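Side-chain contacts in USG-1 protein homolog (Pseudomonas aeruginosa, PDB 2HJS), which probably acts as an NAD(P)-dependent oxidoreductase of the aspartate-semialdehyde dehydrogenase family and pairs with a second copy of itself: residues Ala116-Leu119 / Ala120-Ala123; Pro131-Val134 / Ala135-Cys139; Gly166-Gly169 / Val170-Leu173; Gly210-Ala213 / Ile214-Arg217; Tyr281-Val284 / Val285-Leu289. All blocks are in the same frame, centred on the assembly; numbering follows the deposited sequence.

Contact 1 of 5, residues Ala116-Leu119 / Ala120-Ala123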
loop_
_atom_site.group_PDB
_atom_site.type_symbol
_atom_site.label_atom_id
_atom_site.label_comp_id
_atom_site.label_asym_id
_atom_site.label_seq_id
_atom_site.Cartn_x
_atom_site.Cartn_y
_atom_site.Cartn_z
ATOM N N ALA A 116 -0.790 14.815 26.010
ATOM C CA ALA A 116 -0.648 14.435 27.410
ATOM C C ALA A 116 -1.393 15.401 28.314
ATOM O O ALA A 116 -1.982 14.997 29.312
ATOM C CB ALA A 116 0.837 14.361 27.797
ATOM N N GLU A 117 -1.369 16.675 27.933
ATOM C CA GLU A 117 -2.032 17.755 28.664
ATOM C C GLU A 117 -3.546 17.547 28.788
ATOM O O GLU A 117 -4.206 18.247 29.550
ATOM C CB GLU A 117 -1.689 19.122 28.038
ATOM C CG GLU A 117 -2.012 19.271 26.554
ATOM C CD GLU A 117 -1.026 18.592 25.599
ATOM O OE1 GLU A 117 -0.067 17.932 26.034
ATOM O OE2 GLU A 117 -1.214 18.731 24.381
ATOM N N ARG A 118 -4.081 16.577 28.050
ATOM C CA ARG A 118 -5.476 16.190 28.183
ATOM C C ARG A 118 -5.758 15.382 29.432
ATOM O O ARG A 118 -6.932 15.218 29.788
ATOM C CB ARG A 118 -5.992 15.391 26.999
ATOM C CG ARG A 118 -7.324 14.818 27.376
ATOM C CD ARG A 118 -7.968 14.077 26.310
ATOM N NE ARG A 118 -9.060 14.835 25.689
ATOM C CZ ARG A 118 -10.233 15.086 26.252
ATOM N NH1 ARG A 118 -10.494 14.697 27.502
ATOM N NH2 ARG A 118 -11.142 15.757 25.554
ATOM N N LEU A 119 -4.700 14.841 30.061
ATOM C CA LEU A 119 -4.830 14.167 31.348
ATOM C C LEU A 119 -5.186 15.140 32.441
ATOM O O LEU A 119 -6.007 14.824 33.315
ATOM C CB LEU A 119 -3.537 13.474 31.760
ATOM C CG LEU A 119 -3.340 12.140 31.079
ATOM C CD1 LEU A 119 -2.189 11.473 31.783
ATOM C CD2 LEU A 119 -4.627 11.320 31.186
ATOM N N ALA A 120 -4.535 16.307 32.383
ATOM C CA ALA A 120 -4.635 17.360 33.393
ATOM C C ALA A 120 -6.075 17.766 33.770
ATOM O O ALA A 120 -6.279 18.408 34.797
ATOM C CB ALA A 120 -3.811 18.586 32.960
ATOM N N SER A 121 -7.051 17.348 32.961
ATOM C CA SER A 121 -8.446 17.705 33.149
ATOM C C SER A 121 -9.369 16.611 33.681
ATOM O O SER A 121 -10.494 16.924 34.031
ATOM C CB SER A 121 -9.030 18.250 31.844
ATOM O OG SER A 121 -9.326 17.217 30.916
ATOM N N GLN A 122 -8.929 15.346 33.711
ATOM C CA GLN A 122 -9.737 14.251 34.305
ATOM C C GLN A 122 -9.350 14.078 35.781
ATOM O O GLN A 122 -8.213 14.388 36.179
ATOM C CB GLN A 122 -9.566 12.915 33.527
ATOM C CG GLN A 122 -10.910 12.199 33.010
ATOM C CD GLN A 122 -10.752 10.686 32.535
ATOM O OE1 GLN A 122 -9.876 9.933 33.023
ATOM N NE2 GLN A 122 -11.651 10.249 31.621
ATOM N N ALA A 123 -10.283 13.603 36.602
ATOM C CA ALA A 123 -9.932 13.284 37.974
ATOM C C ALA A 123 -9.736 11.789 38.156
ATOM O O ALA A 123 -10.494 11.001 37.618
ATOM C CB ALA A 123 -10.980 13.820 38.951
#
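Leu119 and Gln122 are joined through the backbone: Gln122 N donates to Leu119 O across 3.0 Å, with an N-H...O angle of 157°. The donor sits 45° out of the carbonyl plane, so the bond is fairly straight at the hydrogen but misses the lone pairs. Its acceptor lies three residues back, and the backbone angles of the two residues between, Ala120 and Ser121, are close to those of a type I turn. Packing is close where Ala120 CB comes 3.4 Å from Glu117 O, just ahead of the turn. The side chain of Leu119 leaves the turn on its buried face. With CG anti to the carbonyl carbon, its branches reach Leu329, Leu332 and Leu333 of helix 317-336 and Leu128 of strand 127-129. Gln122 also faces the protein, and its OE1 accepts from the backbone N of Leu127.

The solvent side is much looser. Ser121 OG, turned by a chi1 of 77° to a place between its own N and carbonyl carbon, makes a weak hydrogen bond to Arg118 O at 3.3 Å. The Arg118 guanidinium passes the same hydroxyl obliquely, with NH1 4.4 Å from OG, while its chain also leans on Pro108. A short 3-10 segment, Ala116 to Arg118, thus runs into a type I turn, a compact surface connection between helix 112-115 and strand 127-129, an outermost strand, within this chain, of the sheet of the probable Rossmann-type NAD binding domain.

Contact 2 of 5, residues Pro131-Val134 / Ala135-Cys139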
loop_
_atom_site.group_PDB
_atom_site.type_symbol
_atom_site.label_atom_id
_atom_site.label_comp_id
_atom_site.label_asym_id
_atom_site.label_seq_id
_atom_site.Cartn_x
_atom_site.Cartn_y
_atom_site.Cartn_z
ATOM N N PRO A 131 -4.720 4.630 21.785
ATOM C CA PRO A 131 -5.146 4.497 20.379
ATOM C C PRO A 131 -4.748 3.171 19.717
ATOM O O PRO A 131 -3.802 2.495 20.158
ATOM C CB PRO A 131 -4.432 5.663 19.657
ATOM C CG PRO A 131 -3.990 6.581 20.739
ATOM C CD PRO A 131 -3.812 5.776 21.981
ATOM N N CYS A 132 -5.460 2.818 18.651
ATOM C CA CYS A 132 -5.028 1.692 17.820
ATOM C C CYS A 132 -3.634 2.007 17.254
ATOM O O CYS A 132 -3.255 3.173 17.165
ATOM C CB CYS A 132 -6.035 1.412 16.704
ATOM S SG CYS A 132 -6.079 2.638 15.432
ATOM N N ALA A 133 -2.872 0.970 16.924
ATOM C CA ALA A 133 -1.496 1.125 16.491
ATOM C C ALA A 133 -1.321 2.131 15.353
ATOM O O ALA A 133 -0.416 2.987 15.404
ATOM C CB ALA A 133 -0.894 -0.235 16.084
ATOM N N VAL A 134 -2.163 2.033 14.322
ATOM C CA VAL A 134 -1.957 2.905 13.161
ATOM C C VAL A 134 -2.122 4.386 13.528
ATOM O O VAL A 134 -1.294 5.211 13.135
ATOM C CB VAL A 134 -2.879 2.533 11.973
ATOM C CG1 VAL A 134 -2.844 3.635 10.895
ATOM C CG2 VAL A 134 -2.432 1.203 11.378
ATOM N N ALA A 135 -3.182 4.715 14.266
ATOM C CA ALA A 135 -3.404 6.081 14.694
ATOM C C ALA A 135 -2.265 6.549 15.620
ATOM O O ALA A 135 -1.836 7.711 15.547
ATOM C CB ALA A 135 -4.731 6.201 15.421
ATOM N N ALA A 136 -1.779 5.651 16.472
ATOM C CA ALA A 136 -0.702 6.004 17.417
ATOM C C ALA A 136 0.555 6.352 16.680
ATOM O O ALA A 136 1.219 7.323 17.024
ATOM C CB ALA A 136 -0.427 4.846 18.414
ATOM N N GLU A 137 0.871 5.568 15.652
ATOM C CA GLU A 137 2.110 5.754 14.879
ATOM C C GLU A 137 2.040 6.973 13.950
ATOM O O GLU A 137 2.999 7.723 13.825
ATOM C CB GLU A 137 2.475 4.469 14.122
ATOM C CG GLU A 137 2.696 3.298 15.083
ATOM C CD GLU A 137 2.237 1.936 14.534
ATOM O OE1 GLU A 137 1.645 1.870 13.415
ATOM O OE2 GLU A 137 2.476 0.927 15.246
ATOM N N LEU A 138 0.897 7.176 13.305
ATOM C CA LEU A 138 0.677 8.397 12.552
ATOM C C LEU A 138 0.895 9.625 13.459
ATOM O O LEU A 138 1.677 10.522 13.121
ATOM C CB LEU A 138 -0.740 8.440 11.986
ATOM C CG LEU A 138 -1.060 9.633 11.071
ATOM C CD1 LEU A 138 -0.127 9.682 9.860
ATOM C CD2 LEU A 138 -2.534 9.611 10.612
ATOM N N CYS A 139 0.197 9.656 14.598
ATOM C CA CYS A 139 0.157 10.866 15.438
ATOM C C CYS A 139 1.479 11.143 16.100
ATOM O O CYS A 139 1.850 12.300 16.278
ATOM C CB CYS A 139 -0.964 10.797 16.489
ATOM S SG CYS A 139 -2.599 10.929 15.735
#
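Glu137 folds back over Ala133, one helical turn earlier, and nearly every atom of its side chain meets the same carbonyl oxygen. Its CB lies 3.5 Å from Ala133 O, CG comes to 3.1 Å from that oxygen, and the carboxylate carbon CD to 3.0 Å. The bend at chi2, 145°, lays the chain against the helix instead of sending it straight out. At the tip OE1 stands 3.1 Å from Ala133 O, two acceptors side by side, whereas OE2 rests 3.7 Å from Ala133 CB. Ala133 O has a true donor in Glu137 N, 2.9 Å away.

Earlier in the chain, Cys132 holds the N-cap position of helix 133-145. Its SG packs 3.8 Å from Ala135 CB, and its backbone N donates a hydrogen bond to OE1 of Glu221 in helix 213-225. Pro131 lays its CB 4.3 Å from Ala136 CB, closing the apolar start of the helix, while Val134 faces Leu156 and Leu248 of the neighbouring sheet.

Glu137 OE1 also lies close to OD2 of Asp246. A buried carboxylate set beside a carbonyl oxygen and a second acid would be expected to hold a proton more readily than one in water, so its pKa is probably raised.

Contact 3 of 5, residues Gly166-Gly169 / Val170-Leu173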
loop_
_atom_site.group_PDB
_atom_site.type_symbol
_atom_site.label_atom_id
_atom_site.label_comp_id
_atom_site.label_asym_id
_atom_site.label_seq_id
_atom_site.Cartn_x
_atom_site.Cartn_y
_atom_site.Cartn_z
ATOM N N GLY A 166 -4.714 -10.448 14.873
ATOM C CA GLY A 166 -4.362 -11.337 15.965
ATOM C C GLY A 166 -3.565 -12.521 15.474
ATOM O O GLY A 166 -3.237 -12.590 14.295
ATOM N N ARG A 167 -3.277 -13.461 16.373
ATOM C CA ARG A 167 -2.440 -14.635 16.085
ATOM C C ARG A 167 -3.034 -15.576 15.038
ATOM O O ARG A 167 -2.294 -16.289 14.358
ATOM C CB ARG A 167 -2.175 -15.447 17.361
ATOM C CG ARG A 167 -1.398 -14.717 18.456
ATOM C CD ARG A 167 -0.719 -15.719 19.358
ATOM N NE ARG A 167 -0.008 -15.125 20.487
ATOM C CZ ARG A 167 -0.607 -14.701 21.590
ATOM N NH1 ARG A 167 0.107 -14.193 22.586
ATOM N NH2 ARG A 167 -1.931 -14.777 21.687
ATOM N N GLU A 168 -4.359 -15.599 14.916
ATOM C CA GLU A 168 -5.002 -16.447 13.916
ATOM C C GLU A 168 -4.747 -15.939 12.493
ATOM O O GLU A 168 -4.696 -16.734 11.558
ATOM C CB GLU A 168 -6.501 -16.596 14.177
ATOM C CG GLU A 168 -6.848 -17.447 15.405
ATOM C CD GLU A 168 -6.190 -18.815 15.393
ATOM O OE1 GLU A 168 -6.389 -19.566 14.413
ATOM O OE2 GLU A 168 -5.479 -19.138 16.370
ATOM N N GLY A 169 -4.589 -14.623 12.348
ATOM C CA GLY A 169 -4.228 -14.019 11.072
ATOM C C GLY A 169 -2.834 -14.421 10.644
ATOM O O GLY A 169 -2.619 -14.761 9.480
ATOM N N VAL A 170 -1.895 -14.384 11.593
ATOM C CA VAL A 170 -0.515 -14.844 11.381
ATOM C C VAL A 170 -0.519 -16.300 10.921
ATOM O O VAL A 170 0.151 -16.643 9.949
ATOM C CB VAL A 170 0.345 -14.677 12.667
ATOM C CG1 VAL A 170 1.659 -15.454 12.587
ATOM C CG2 VAL A 170 0.603 -13.209 12.909
ATOM N N LYS A 171 -1.296 -17.138 11.608
ATOM C CA LYS A 171 -1.417 -18.551 11.257
ATOM C C LYS A 171 -2.035 -18.785 9.879
ATOM O O LYS A 171 -1.559 -19.610 9.126
ATOM C CB LYS A 171 -2.165 -19.325 12.353
ATOM C CG LYS A 171 -1.218 -19.840 13.444
ATOM C CD LYS A 171 -1.680 -19.521 14.881
ATOM C CE LYS A 171 -2.374 -20.688 15.570
ATOM N NZ LYS A 171 -3.787 -20.866 15.103
ATOM N N GLU A 172 -3.087 -18.041 9.565
ATOM C CA GLU A 172 -3.781 -18.137 8.279
ATOM C C GLU A 172 -2.836 -17.816 7.120
ATOM O O GLU A 172 -2.809 -18.531 6.114
ATOM C CB GLU A 172 -4.996 -17.200 8.279
ATOM C CG GLU A 172 -5.811 -17.164 6.981
ATOM C CD GLU A 172 -6.723 -18.360 6.802
ATOM O OE1 GLU A 172 -6.872 -19.159 7.754
ATOM O OE2 GLU A 172 -7.301 -18.504 5.704
ATOM N N LEU A 173 -2.047 -16.761 7.282
ATOM C CA LEU A 173 -1.119 -16.349 6.243
ATOM C C LEU A 173 -0.045 -17.395 5.998
ATOM O O LEU A 173 0.190 -17.782 4.851
ATOM C CB LEU A 173 -0.484 -14.986 6.549
ATOM C CG LEU A 173 0.490 -14.487 5.468
ATOM C CD1 LEU A 173 -0.226 -14.183 4.120
ATOM C CD2 LEU A 173 1.258 -13.288 5.950
#
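A sharp bend at chi2 of Glu168 (-53°), matched by bends at chi2, chi3 and chi4 of Lys171, turns both chains back along the helix surface until their charged ends meet. The bent aliphatic part of Lys171 therefore lies close to the backbone, with CD of Lys171 3.3 Å from Arg167 O. The resulting salt bridge is uneven. Lys171 NZ stands 2.7 Å from Glu168 OE2, approached on its syn side and 28° out of the carboxylate plane, and makes a weak bond to Glu168 OE1 at 3.0 Å. Because a second conformer of Glu168 was modelled, the bridge is probably not permanent. It is an i to i+3 pair on the exposed face of the first turns of helix 167-181, whose N-cap is Gly166.

From Arg167 onward the backbone bonds are of the usual i to i+4 kind, with Lys171 N 3.0 Å from Arg167 O and Glu172 N 2.9 Å from Glu168 O. Glu172 CB lies 3.3 Å from Glu168 O, and the Glu172 carboxylate then runs on to a salt bridge with Arg175 and a bond from the backbone N of Arg189. Arg167 reaches the other way, to Glu20 and to the carbonyl of Thr15. On another face of the helix Val170 packs on Phe244, and Leu173 meets Phe197 of the second subunit.

Contact 4 of 5, residues Gly210-Ala213 / Ile214-Arg217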
loop_
_atom_site.group_PDB
_atom_site.type_symbol
_atom_site.label_atom_id
_atom_site.label_comp_id
_atom_site.label_asym_id
_atom_site.label_seq_id
_atom_site.Cartn_x
_atom_site.Cartn_y
_atom_site.Cartn_z
ATOM N N GLY A 210 -19.108 3.019 3.087
ATOM C CA GLY A 210 -17.944 2.368 2.490
ATOM C C GLY A 210 -16.674 2.338 3.317
ATOM O O GLY A 210 -15.618 2.001 2.791
ATOM N N HIS A 211 -16.764 2.699 4.599
ATOM C CA HIS A 211 -15.578 2.731 5.482
ATOM C C HIS A 211 -15.502 1.498 6.365
ATOM O O HIS A 211 -16.516 1.014 6.848
ATOM C CB HIS A 211 -15.579 4.019 6.341
ATOM C CG HIS A 211 -15.827 5.249 5.524
ATOM N ND1 HIS A 211 -14.912 5.720 4.609
ATOM C CD2 HIS A 211 -16.913 6.047 5.415
ATOM C CE1 HIS A 211 -15.418 6.763 3.976
ATOM N NE2 HIS A 211 -16.639 6.975 4.435
ATOM N N SER A 212 -14.299 0.988 6.584
ATOM C CA SER A 212 -14.136 -0.168 7.470
ATOM C C SER A 212 -14.044 0.313 8.917
ATOM O O SER A 212 -13.860 1.511 9.172
ATOM C CB SER A 212 -12.897 -0.970 7.069
ATOM O OG SER A 212 -11.729 -0.280 7.478
ATOM N N ALA A 213 -14.179 -0.614 9.862
ATOM C CA ALA A 213 -14.112 -0.301 11.267
ATOM C C ALA A 213 -12.773 0.304 11.677
ATOM O O ALA A 213 -12.737 1.268 12.459
ATOM C CB ALA A 213 -14.468 -1.571 12.164
ATOM N N ILE A 214 -11.674 -0.265 11.187
ATOM C CA ILE A 214 -10.354 0.274 11.539
ATOM C C ILE A 214 -10.166 1.699 10.983
ATOM O O ILE A 214 -9.585 2.542 11.636
ATOM C CB ILE A 214 -9.179 -0.706 11.158
ATOM C CG1 ILE A 214 -7.845 -0.200 11.720
ATOM C CG2 ILE A 214 -9.042 -0.879 9.651
ATOM C CD1 ILE A 214 -7.826 -0.054 13.222
ATOM N N GLU A 215 -10.695 1.958 9.799
ATOM C CA GLU A 215 -10.646 3.286 9.169
ATOM C C GLU A 215 -11.426 4.353 9.975
ATOM O O GLU A 215 -10.953 5.489 10.141
ATOM C CB GLU A 215 -11.186 3.194 7.746
ATOM C CG GLU A 215 -10.173 2.630 6.780
ATOM C CD GLU A 215 -10.764 2.164 5.452
ATOM O OE1 GLU A 215 -11.978 2.412 5.163
ATOM O OE2 GLU A 215 -10.000 1.533 4.677
ATOM N N ARG A 216 -12.623 3.973 10.431
ATOM C CA ARG A 216 -13.442 4.766 11.346
ATOM C C ARG A 216 -12.688 5.060 12.626
ATOM O O ARG A 216 -12.654 6.208 13.092
ATOM C CB ARG A 216 -14.726 4.002 11.684
ATOM C CG ARG A 216 -15.975 4.556 11.026
ATOM C CD ARG A 216 -16.949 3.491 10.530
ATOM N NE ARG A 216 -17.292 2.412 11.470
ATOM C CZ ARG A 216 -17.493 1.153 11.076
ATOM N NH1 ARG A 216 -17.375 0.821 9.791
ATOM N NH2 ARG A 216 -17.802 0.226 11.946
ATOM N N ARG A 217 -12.090 4.020 13.199
ATOM C CA ARG A 217 -11.354 4.157 14.453
ATOM C C ARG A 217 -10.166 5.110 14.314
ATOM O O ARG A 217 -9.973 6.012 15.140
ATOM C CB ARG A 217 -10.908 2.804 15.003
ATOM C CG ARG A 217 -10.361 2.942 16.414
ATOM C CD ARG A 217 -9.829 1.646 17.004
ATOM N NE ARG A 217 -9.166 1.916 18.277
ATOM C CZ ARG A 217 -8.596 0.990 19.049
ATOM N NH1 ARG A 217 -8.598 -0.284 18.681
ATOM N NH2 ARG A 217 -8.011 1.342 20.177
HETATM O O HOH W 1 -12.340 5.119 4.696
HETATM O O HOH W 2 -9.873 -1.048 5.575
#
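Glu215 OE1 is gripped from three directions: by Ser212 N at 3.1 Å, by a water that donates to it at 2.8 Å, and by Arg298 of the second subunit in a salt bridge. The bond from Ser212 N is nearly straight, 173° at the hydrogen, yet it comes from above the carboxylate, 54° out of its plane. The same water lies 2.6 Å from His211 ND1, in the plane of the imidazole, so it ties the ring to the acid. In return Ser212 OG, placed by a chi1 of 75°, accepts weakly from Glu215 N at 3.4 Å. The pair is a capping box, closing the first turn of helix 213-225. A second water bridges the two side chains, accepting from Ser212 OG and donating to Glu215 OE2, which is also bonded by the backbone N of Cys237.

Arg216 wraps the outside of the turn. Its guanidinium lays one face over Ala213 CA, 3.6 Å above the plane, while NH1 reaches His211 O edge-on in a weak bond of 3.1 Å; as the residue was modelled in two conformers, this grip may be partial. Arg217 leaves in another direction, extended toward Glu221 and the carbonyl of Leu98.

Contact 5 of 5, residues Tyr281-Val284 / Val285-Leu289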
loop_
_atom_site.group_PDB
_atom_site.type_symbol
_atom_site.label_atom_id
_atom_site.label_comp_id
_atom_site.label_asym_id
_atom_site.label_seq_id
_atom_site.Cartn_x
_atom_site.Cartn_y
_atom_site.Cartn_z
ATOM N N TYR A 281 15.715 3.359 3.192
ATOM C CA TYR A 281 14.382 3.352 3.779
ATOM C C TYR A 281 14.270 2.222 4.808
ATOM O O TYR A 281 14.924 1.198 4.677
ATOM C CB TYR A 281 13.293 3.234 2.679
ATOM C CG TYR A 281 13.415 1.960 1.857
ATOM C CD1 TYR A 281 12.776 0.774 2.253
ATOM C CD2 TYR A 281 14.205 1.934 0.701
ATOM C CE1 TYR A 281 12.929 -0.401 1.522
ATOM C CE2 TYR A 281 14.367 0.779 -0.026
ATOM C CZ TYR A 281 13.722 -0.386 0.376
ATOM O OH TYR A 281 13.903 -1.523 -0.376
ATOM N N PRO A 282 13.426 2.404 5.835
ATOM C CA PRO A 282 13.155 1.298 6.737
ATOM C C PRO A 282 12.032 0.382 6.239
ATOM O O PRO A 282 11.165 0.806 5.425
ATOM C CB PRO A 282 12.715 2.005 8.006
ATOM C CG PRO A 282 11.944 3.214 7.478
ATOM C CD PRO A 282 12.703 3.636 6.219
ATOM N N THR A 283 12.029 -0.856 6.731
ATOM C CA THR A 283 10.900 -1.777 6.460
ATOM C C THR A 283 10.444 -2.438 7.761
ATOM O O THR A 283 11.187 -2.424 8.751
ATOM C CB THR A 283 11.263 -2.900 5.450
ATOM O OG1 THR A 283 12.254 -3.756 6.040
ATOM C CG2 THR A 283 11.760 -2.328 4.130
ATOM N N VAL A 284 9.241 -3.028 7.771
ATOM C CA VAL A 284 8.780 -3.728 8.995
ATOM C C VAL A 284 9.658 -4.924 9.364
ATOM O O VAL A 284 9.912 -5.162 10.537
ATOM C CB VAL A 284 7.269 -4.128 8.956
ATOM C CG1 VAL A 284 6.404 -2.872 8.900
ATOM C CG2 VAL A 284 6.961 -5.083 7.790
ATOM N N VAL A 285 10.114 -5.675 8.369
ATOM C CA VAL A 285 10.914 -6.876 8.628
ATOM C C VAL A 285 12.353 -6.501 9.018
ATOM O O VAL A 285 12.892 -7.016 9.998
ATOM C CB VAL A 285 10.957 -7.817 7.408
ATOM C CG1 VAL A 285 12.108 -8.824 7.554
ATOM C CG2 VAL A 285 9.601 -8.537 7.244
ATOM N N GLY A 286 12.949 -5.595 8.246
ATOM C CA GLY A 286 14.295 -5.154 8.479
ATOM C C GLY A 286 14.508 -4.302 9.708
ATOM O O GLY A 286 15.545 -4.416 10.338
ATOM N N ASP A 287 13.553 -3.437 10.051
ATOM C CA ASP A 287 13.818 -2.427 11.083
ATOM C C ASP A 287 12.839 -2.369 12.244
ATOM O O ASP A 287 13.252 -2.254 13.384
ATOM C CB ASP A 287 13.909 -1.048 10.458
ATOM C CG ASP A 287 14.881 -1.005 9.311
ATOM O OD1 ASP A 287 16.096 -0.881 9.581
ATOM O OD2 ASP A 287 14.429 -1.118 8.143
ATOM N N ALA A 288 11.545 -2.437 11.964
ATOM C CA ALA A 288 10.555 -2.140 13.004
ATOM C C ALA A 288 10.375 -3.255 14.037
ATOM O O ALA A 288 10.308 -2.966 15.229
ATOM C CB ALA A 288 9.217 -1.737 12.398
ATOM N N LEU A 289 10.330 -4.513 13.586
ATOM C CA LEU A 289 9.922 -5.626 14.448
ATOM C C LEU A 289 10.802 -5.775 15.684
ATOM O O LEU A 289 12.024 -5.764 15.574
ATOM C CB LEU A 289 9.815 -6.954 13.668
ATOM C CG LEU A 289 9.332 -8.119 14.570
ATOM C CD1 LEU A 289 7.805 -8.080 14.801
ATOM C CD2 LEU A 289 9.809 -9.546 14.140
HETATM O O HOH W 3 14.837 -2.937 5.679
#
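Helix 284-288 is N-capped by Thr283, whose side chain and backbone together hold Gly286, Asp287 and Ala288. With chi1 at 66°, Thr283 OG1 sits between its own N and carbonyl carbon and accepts from Gly286 N at 3.0 Å. The exchange is reciprocal: Thr283 N donates to Asp287 OD2 at 2.8 Å, using the anti lone pair of the carboxylate. This resembles a capping box, but the acid comes one residue later than in the classical form. To get there, the Asp287 carboxylate swings in beside Pro282, OD2 lying 3.1 Å from Pro282 CA. A water joins the two side chains, 2.7 Å from Thr283 OG1 and donating to Asp287 OD2.

The backbone is widened at the same place. Thr283 O accepts twice, from Asp287 N at 2.9 Å, tilted 30° from the carbonyl plane, and from Ala288 N at 3.2 Å, in that plane. Leu289 N then reaches Val284 O at 3.1 Å, again five residues on. At the same helix start, Asn198 of the second subunit bonds both Thr283 OG1 and Val285 N, and Arg193 of the same subunit makes a cation-pi contact with Tyr281. Val284 faces inward, onto Val242 and Val314. The i+5 bonds mark a pi-type turn, here in a very short capped helix at the dimer interface.

Overall arrangement
Contact 2 is the core contact, its centre about 5 Å from that of the chain, and contact 1 is the surface one; contacts 3, 4 and 5 are partly buried and each reaches the second subunit. Contact 1 is a turn in the nucleotide-binding part, whereas contacts 2 to 5 all lie at the starts of helices. Their chemistry differs with place: small apolar groups and a confined acid in contact 2, a solvent-side ion pair in contact 3, water-assisted caps with intersubunit bonds in contacts 4 and 5. Contacts 2 and 4 touch directly, Cys132 SG lying 3.9 Å from Ile214 CD1, so helices 133-145 and 213-225 meet near their N-terminal ends.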